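Long-range contacts in cytochrome c552 (Thermochromatium tepidum, PDB 5ZE8), which probably carries electrons along a chain of five hemes c, at low potential, in a thermophilic purple sulfur photosynthetic bacterium: residues N126-H131 with D157-P162; I163-E168 with L210-N215. All coordinates share one frame; numbering follows the deposited sequence.

Interaction 1 (N126-H131 with D157-P162). With HEC (heme c), chain D.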
# COMPACT_ATOMS: atom_id res chain seq x y z
N ASN A 126 8.40 -8.90 -7.84
CA ASN A 126 9.85 -9.00 -7.80
C ASN A 126 10.53 -8.16 -8.86
O ASN A 126 9.85 -7.41 -9.57
CB ASN A 126 10.25 -10.45 -7.80
CG ASN A 126 10.14 -11.12 -9.11
OD1 ASN A 126 9.64 -10.55 -10.08
ND2 ASN A 126 10.66 -12.41 -9.18
N CYS A 127 11.88 -8.23 -8.94
CA CYS A 127 12.59 -7.34 -9.86
C CYS A 127 12.07 -7.42 -11.24
O CYS A 127 11.74 -6.39 -11.84
CB CYS A 127 14.12 -7.58 -9.88
SG CYS A 127 14.91 -7.99 -8.29
N VAL A 128 11.97 -8.62 -11.79
CA VAL A 128 11.56 -8.75 -13.17
C VAL A 128 10.05 -8.49 -13.38
O VAL A 128 9.67 -8.07 -14.49
CB VAL A 128 12.00 -10.09 -13.81
CG1 VAL A 128 13.50 -10.21 -13.76
CG2 VAL A 128 11.30 -11.21 -13.12
N ALA A 129 9.23 -8.68 -12.35
CA ALA A 129 7.81 -8.33 -12.50
C ALA A 129 7.66 -6.87 -12.76
O ALA A 129 6.97 -6.50 -13.69
CB ALA A 129 7.00 -8.74 -11.29
N CYS A 130 8.32 -6.04 -11.98
CA CYS A 130 8.19 -4.62 -12.26
C CYS A 130 9.00 -4.22 -13.49
O CYS A 130 8.53 -3.36 -14.28
CB CYS A 130 8.72 -3.82 -11.09
SG CYS A 130 7.48 -3.63 -9.81
N HIS A 131 10.20 -4.78 -13.65
CA HIS A 131 11.07 -4.33 -14.71
C HIS A 131 10.81 -4.92 -16.09
O HIS A 131 11.56 -4.65 -17.01
CB HIS A 131 12.59 -4.41 -14.32
CG HIS A 131 12.99 -3.38 -13.32
ND1 HIS A 131 13.29 -2.07 -13.71
CD2 HIS A 131 13.07 -3.41 -11.95
CE1 HIS A 131 13.53 -1.38 -12.59
NE2 HIS A 131 13.43 -2.16 -11.53
N ASP A 157 9.81 -8.88 -23.15
CA ASP A 157 10.81 -9.85 -22.83
C ASP A 157 12.20 -9.26 -22.51
O ASP A 157 13.15 -10.03 -22.30
CB ASP A 157 10.86 -10.88 -23.96
CG ASP A 157 11.41 -10.29 -25.24
OD1 ASP A 157 11.61 -9.06 -25.29
OD2 ASP A 157 11.64 -11.05 -26.21
N ARG A 158 12.30 -7.93 -22.40
CA ARG A 158 13.52 -7.21 -22.09
C ARG A 158 13.22 -6.40 -20.82
O ARG A 158 12.09 -5.97 -20.57
CB ARG A 158 13.94 -6.21 -23.17
CG ARG A 158 14.29 -6.95 -24.45
CD ARG A 158 14.38 -6.07 -25.66
NE ARG A 158 15.17 -6.75 -26.69
CZ ARG A 158 15.64 -6.18 -27.80
NH1 ARG A 158 15.33 -4.92 -28.10
NH2 ARG A 158 16.42 -6.88 -28.62
N LEU A 159 14.22 -6.25 -20.02
CA LEU A 159 14.17 -5.38 -18.90
C LEU A 159 14.02 -3.96 -19.35
O LEU A 159 14.51 -3.52 -20.41
CB LEU A 159 15.47 -5.49 -18.10
CG LEU A 159 15.77 -6.80 -17.39
CD1 LEU A 159 17.07 -6.76 -16.63
CD2 LEU A 159 14.69 -7.11 -16.43
N GLN A 160 13.31 -3.21 -18.53
CA GLN A 160 12.93 -1.80 -18.77
C GLN A 160 13.57 -0.95 -17.72
O GLN A 160 13.46 -1.25 -16.52
CB GLN A 160 11.42 -1.64 -18.77
CG GLN A 160 10.67 -2.57 -19.69
CD GLN A 160 10.88 -2.25 -21.20
OE1 GLN A 160 10.74 -1.09 -21.66
NE2 GLN A 160 11.31 -3.28 -21.99
N ALA A 161 14.26 0.12 -18.14
CA ALA A 161 15.01 0.96 -17.20
C ALA A 161 14.79 2.43 -17.42
O ALA A 161 14.49 2.81 -18.50
CB ALA A 161 16.47 0.66 -17.39
N PRO A 162 15.00 3.27 -16.40
CA PRO A 162 14.75 4.71 -16.58
C PRO A 162 15.65 5.37 -17.57
O PRO A 162 15.20 6.23 -18.31
CB PRO A 162 14.94 5.27 -15.16
CG PRO A 162 15.62 4.25 -14.37
CD PRO A 162 15.41 2.92 -15.02
FE HEC D . 13.70 -1.42 -9.63
CHA HEC D . 14.81 1.70 -10.71
CHB HEC D . 16.83 -2.65 -9.98
CHC HEC D . 12.73 -4.33 -7.95
CHD HEC D . 10.49 -0.42 -9.89
NA HEC D . 15.44 -0.65 -10.20
C1A HEC D . 15.71 0.64 -10.58
C2A HEC D . 17.12 0.79 -10.78
C3A HEC D . 17.70 -0.46 -10.59
C4A HEC D . 16.65 -1.32 -10.23
CMA HEC D . 19.17 -0.88 -10.68
CAA HEC D . 17.81 2.15 -11.07
CBA HEC D . 18.13 2.75 -9.70
CGA HEC D . 18.84 4.08 -9.83
O1A HEC D . 19.76 4.23 -10.69
O2A HEC D . 18.63 4.96 -8.99
NB HEC D . 14.59 -3.17 -9.08
C1B HEC D . 15.85 -3.45 -9.37
C2B HEC D . 16.15 -4.77 -8.83
C3B HEC D . 15.04 -5.23 -8.21
C4B HEC D . 14.03 -4.23 -8.41
CMB HEC D . 17.51 -5.42 -8.87
CAB HEC D . 14.79 -6.40 -7.36
CBB HEC D . 15.65 -6.60 -6.27
NC HEC D . 11.97 -2.21 -9.04
C1C HEC D . 11.73 -3.37 -8.32
C2C HEC D . 10.36 -3.54 -8.06
C3C HEC D . 9.67 -2.49 -8.68
C4C HEC D . 10.71 -1.64 -9.25
CMC HEC D . 9.78 -4.76 -7.38
CAC HEC D . 8.20 -2.24 -8.68
CBC HEC D . 7.45 -2.24 -7.45
ND HEC D . 12.85 0.25 -10.17
C1D HEC D . 11.49 0.47 -10.23
C2D HEC D . 11.18 1.86 -10.69
C3D HEC D . 12.38 2.43 -10.91
C4D HEC D . 13.44 1.44 -10.58
CMD HEC D . 9.83 2.42 -10.99
CAD HEC D . 12.61 3.83 -11.40
CBD HEC D . 12.56 4.84 -10.24
CGD HEC D . 12.37 6.25 -10.79
O1D HEC D . 11.38 6.92 -10.50
O2D HEC D . 13.28 6.75 -11.43
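His-131 and Gln-160 are joined by two hydrogen bonds. The imidazole ND1 gives one to Gln-160 O at 2.9 Å; the oxygen lies in the ring plane and the bond is almost straight (173°). In return Gln-160 N donates to His-131 O at 2.7 Å, a more bent bond (139°). The backbone N and O of Gln-160 thus grip the histidine's carbonyl and ring, and with NE2 on the iron the ring's rotation is fixed. The side chain of Gln-160 bends at chi2 (-70°), bringing NE2 back to Arg-158 O at 3.1 Å; NE2 also bonds to Glu-213 OE1, while OE1 accepts from Asn-215 ND2. Putting an alanine in its place removes that amide, which is likely to cost Asn-215 ND2, Glu-213 OE1 and Arg-158 O a partner each. Asn-126 OD1 accepts from Ala-129 N and caps helix 127-131.

Apolar contact is lighter: Leu-159 CD2 reaches to 4.0 Å from His-131 CB, and Val-128 CG1 packs 4.3 Å from Leu-159 CD2.

The heme is held by covalent and metal bonds. Cys-127 SG and Cys-130 SG are joined to its CAB and CAC, and His-131 NE2 binds the iron at 2.1 Å, opposite His-270: the CXXCH heme c attachment motif with bis-histidine ligation.

Interaction 2 (I163-E168 with L210-N215). With HEC (heme c), chain B; SO4 (sulfate ion), chain G.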
# COMPACT_ATOMS: atom_id res chain seq x y z
N ILE A 163 16.92 4.95 -17.60
CA ILE A 163 17.89 5.49 -18.62
C ILE A 163 18.40 4.43 -19.59
O ILE A 163 18.56 4.71 -20.78
CB ILE A 163 19.12 6.03 -17.95
CG1 ILE A 163 18.75 6.98 -16.81
CG2 ILE A 163 20.09 6.71 -18.97
CD1 ILE A 163 18.04 8.16 -17.35
N GLY A 164 18.63 3.21 -19.10
CA GLY A 164 19.24 2.19 -19.89
C GLY A 164 20.69 2.54 -20.14
O GLY A 164 21.36 3.24 -19.35
N PHE A 165 21.16 2.08 -21.31
CA PHE A 165 22.55 2.31 -21.70
C PHE A 165 22.62 2.81 -23.14
O PHE A 165 22.83 2.01 -24.09
CB PHE A 165 23.29 0.99 -21.54
CG PHE A 165 23.32 0.54 -20.11
CD1 PHE A 165 24.13 1.09 -19.26
CD2 PHE A 165 22.45 -0.48 -19.67
CE1 PHE A 165 24.16 0.77 -17.93
CE2 PHE A 165 22.44 -0.81 -18.36
CZ PHE A 165 23.26 -0.17 -17.46
N PRO A 166 22.33 4.10 -23.35
CA PRO A 166 22.30 4.67 -24.67
C PRO A 166 23.74 4.86 -25.10
O PRO A 166 24.35 5.91 -24.87
CB PRO A 166 21.53 5.98 -24.44
CG PRO A 166 21.92 6.34 -22.98
CD PRO A 166 21.74 5.01 -22.35
N ARG A 167 24.25 3.85 -25.73
CA ARG A 167 25.65 3.84 -26.08
C ARG A 167 25.86 3.68 -27.56
O ARG A 167 26.95 3.30 -27.96
CB ARG A 167 26.39 2.77 -25.23
CG ARG A 167 26.47 3.16 -23.74
CD ARG A 167 27.33 2.25 -22.86
NE ARG A 167 27.22 2.71 -21.49
CZ ARG A 167 27.66 2.03 -20.43
NH1 ARG A 167 28.23 0.85 -20.59
NH2 ARG A 167 27.48 2.53 -19.20
N GLU A 168 24.82 3.94 -28.37
CA GLU A 168 24.97 3.78 -29.81
C GLU A 168 26.06 4.75 -30.35
O GLU A 168 27.01 4.34 -31.09
CB GLU A 168 23.63 3.96 -30.51
CG GLU A 168 23.75 4.05 -32.01
CD GLU A 168 23.62 2.75 -32.72
OE1 GLU A 168 24.41 1.81 -32.40
OE2 GLU A 168 22.73 2.69 -33.61
N LEU A 210 21.00 -10.10 -20.11
CA LEU A 210 19.80 -9.53 -19.46
C LEU A 210 19.46 -8.24 -20.20
O LEU A 210 19.70 -7.17 -19.73
CB LEU A 210 20.10 -9.27 -17.94
CG LEU A 210 20.32 -10.58 -17.17
CD1 LEU A 210 20.68 -10.13 -15.76
CD2 LEU A 210 19.05 -11.47 -17.13
N THR A 211 18.96 -8.40 -21.42
CA THR A 211 18.84 -7.37 -22.35
C THR A 211 17.83 -6.37 -21.86
O THR A 211 16.83 -6.77 -21.24
CB THR A 211 18.35 -8.01 -23.64
OG1 THR A 211 19.39 -8.95 -24.03
CG2 THR A 211 18.13 -7.02 -24.77
N MET A 212 18.14 -5.11 -22.16
CA MET A 212 17.51 -3.95 -21.50
C MET A 212 17.15 -2.88 -22.51
O MET A 212 17.85 -2.75 -23.51
CB MET A 212 18.45 -3.37 -20.52
CG MET A 212 17.90 -2.25 -19.64
SD MET A 212 19.07 -1.70 -18.38
CE MET A 212 18.67 -2.93 -17.16
N GLU A 213 16.09 -2.12 -22.25
CA GLU A 213 15.65 -1.01 -23.10
C GLU A 213 15.37 0.17 -22.24
O GLU A 213 14.87 0.02 -21.09
CB GLU A 213 14.31 -1.38 -23.72
CG GLU A 213 14.45 -2.50 -24.68
CD GLU A 213 13.15 -2.77 -25.39
OE1 GLU A 213 12.00 -2.81 -24.85
OE2 GLU A 213 13.29 -2.99 -26.61
N ALA A 214 15.63 1.37 -22.71
CA ALA A 214 15.34 2.56 -21.99
C ALA A 214 13.83 2.82 -22.15
O ALA A 214 13.24 2.60 -23.22
CB ALA A 214 16.11 3.78 -22.56
N ASN A 215 13.20 3.23 -21.05
CA ASN A 215 11.77 3.45 -21.00
C ASN A 215 11.44 4.48 -19.89
O ASN A 215 10.80 4.15 -18.88
CB ASN A 215 11.05 2.14 -20.91
CG ASN A 215 9.56 2.21 -21.14
OD1 ASN A 215 8.98 3.28 -21.25
ND2 ASN A 215 8.92 1.03 -21.18
FE HEC B . 21.52 -4.62 -13.59
CHA HEC B . 21.91 -1.25 -14.12
CHB HEC B . 18.13 -4.22 -13.40
CHC HEC B . 21.12 -7.97 -12.96
CHD HEC B . 24.90 -5.07 -13.63
NA HEC B . 20.26 -3.07 -13.79
C1A HEC B . 20.64 -1.76 -14.02
C2A HEC B . 19.48 -0.93 -14.12
C3A HEC B . 18.40 -1.75 -13.89
C4A HEC B . 18.87 -3.09 -13.71
CMA HEC B . 16.93 -1.35 -13.91
CAA HEC B . 19.48 0.57 -14.30
CBA HEC B . 19.83 1.07 -15.70
CGA HEC B . 19.49 2.56 -15.66
O1A HEC B . 20.30 3.35 -15.16
O2A HEC B . 18.49 3.03 -16.23
NB HEC B . 19.91 -5.85 -13.26
C1B HEC B . 18.61 -5.47 -13.21
C2B HEC B . 17.82 -6.59 -12.90
C3B HEC B . 18.60 -7.68 -12.74
C4B HEC B . 19.96 -7.16 -13.01
CMB HEC B . 16.28 -6.43 -12.73
CAB HEC B . 18.19 -9.12 -12.59
CBB HEC B . 17.22 -9.65 -13.51
NC HEC B . 22.80 -6.21 -13.37
C1C HEC B . 22.40 -7.52 -13.12
C2C HEC B . 23.55 -8.33 -12.90
C3C HEC B . 24.67 -7.51 -13.03
C4C HEC B . 24.18 -6.21 -13.36
CMC HEC B . 23.46 -9.77 -12.43
CAC HEC B . 26.14 -7.82 -12.87
CBC HEC B . 26.67 -8.99 -13.35
ND HEC B . 23.03 -3.43 -13.80
C1D HEC B . 24.36 -3.82 -13.80
C2D HEC B . 25.20 -2.65 -13.97
C3D HEC B . 24.40 -1.59 -14.11
C4D HEC B . 23.00 -2.11 -14.01
CMD HEC B . 26.74 -2.63 -14.00
CAD HEC B . 24.82 -0.15 -14.24
CBD HEC B . 24.84 0.57 -12.89
CGD HEC B . 25.30 -0.09 -11.63
O1D HEC B . 26.55 -0.24 -11.44
O2D HEC B . 24.43 -0.44 -10.77
S SO4 G . 29.05 0.53 -16.89
O1 SO4 G . 29.95 1.47 -17.67
O2 SO4 G . 28.83 -0.66 -17.77
O3 SO4 G . 29.60 0.10 -15.53
O4 SO4 G . 27.79 1.30 -16.75
O HOH W 1 19.35 0.30 -22.77
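The ring of Phe-165 meets Met-212 obliquely, CE2 lying 3.5 Å from the sulfur SD. At its edge, near the ring plane, is the base of a propionate of the heme of chain B, the heme meant throughout here: CZ stands 3.6 Å from heme CAD. The guanidinium of Arg-167 has Phe-165 CD1 over one face, offset toward the rim, and a sulfate at its edge, in plane. Two hydrogen bonds hold that anion, NH2 to sulfate O4 at 2.8 Å and a longer one from NH1 to O2; Asn-193 adds another. The sulfate probably came from the crystallisation liquor.

Met-212 is extended through chi1 and chi2 and turns only at chi3 (-85°), which sends its methyl over the porphyrin, CE coming to 3.5 Å from heme C4A. Its sulfur makes a Met-aromatic contact with Phe-165, SD 4.6 Å from the ring centroid, in the wall of a heme c pocket. The sulfur packs there and does not ligate the iron. Leu-210 adds CD1 from the same side of the heme, near CHC.

The other propionate is caught by backbone: Ile-163 N and Gly-164 N both donate to heme O2A, at 2.8 and 2.9 Å, two N-H groups on one carboxylate oxygen. Gly-164 takes a positive phi (70°), and a beta carbon on it would point at Ala-214 CB, tightly. That methyl already sits 3.2 Å from Ile-163 O. No hydrogen bond runs directly between 163-168 and 210-215; a water accepts from Phe-165 N and gives a weak bond to Met-212 O.

Overall arrangement
Interactions 1 and 2 follow each other along the chain, with centres about 12 Å apart, and meet in a two-stranded parallel sheet: strand 159-161 belongs to the first, strand 212-214 to the second. Leu-159 O lies 2.8 Å from Glu-213 N, and Ala-161 CB packs 3.6 Å from Met-212 SD. The two contacts line the surroundings of two hemes. Interaction 1 supplies one axial histidine and both thioether links of the heme of chain D; interaction 2 binds one propionate of the heme of chain B and packs on a face of it, and Leu-159 contributes to this second pocket too. FE of HEC (chain D) lies 9.3 Å from FE of HEC (chain B), a separation consistent with rapid electron transfer between them.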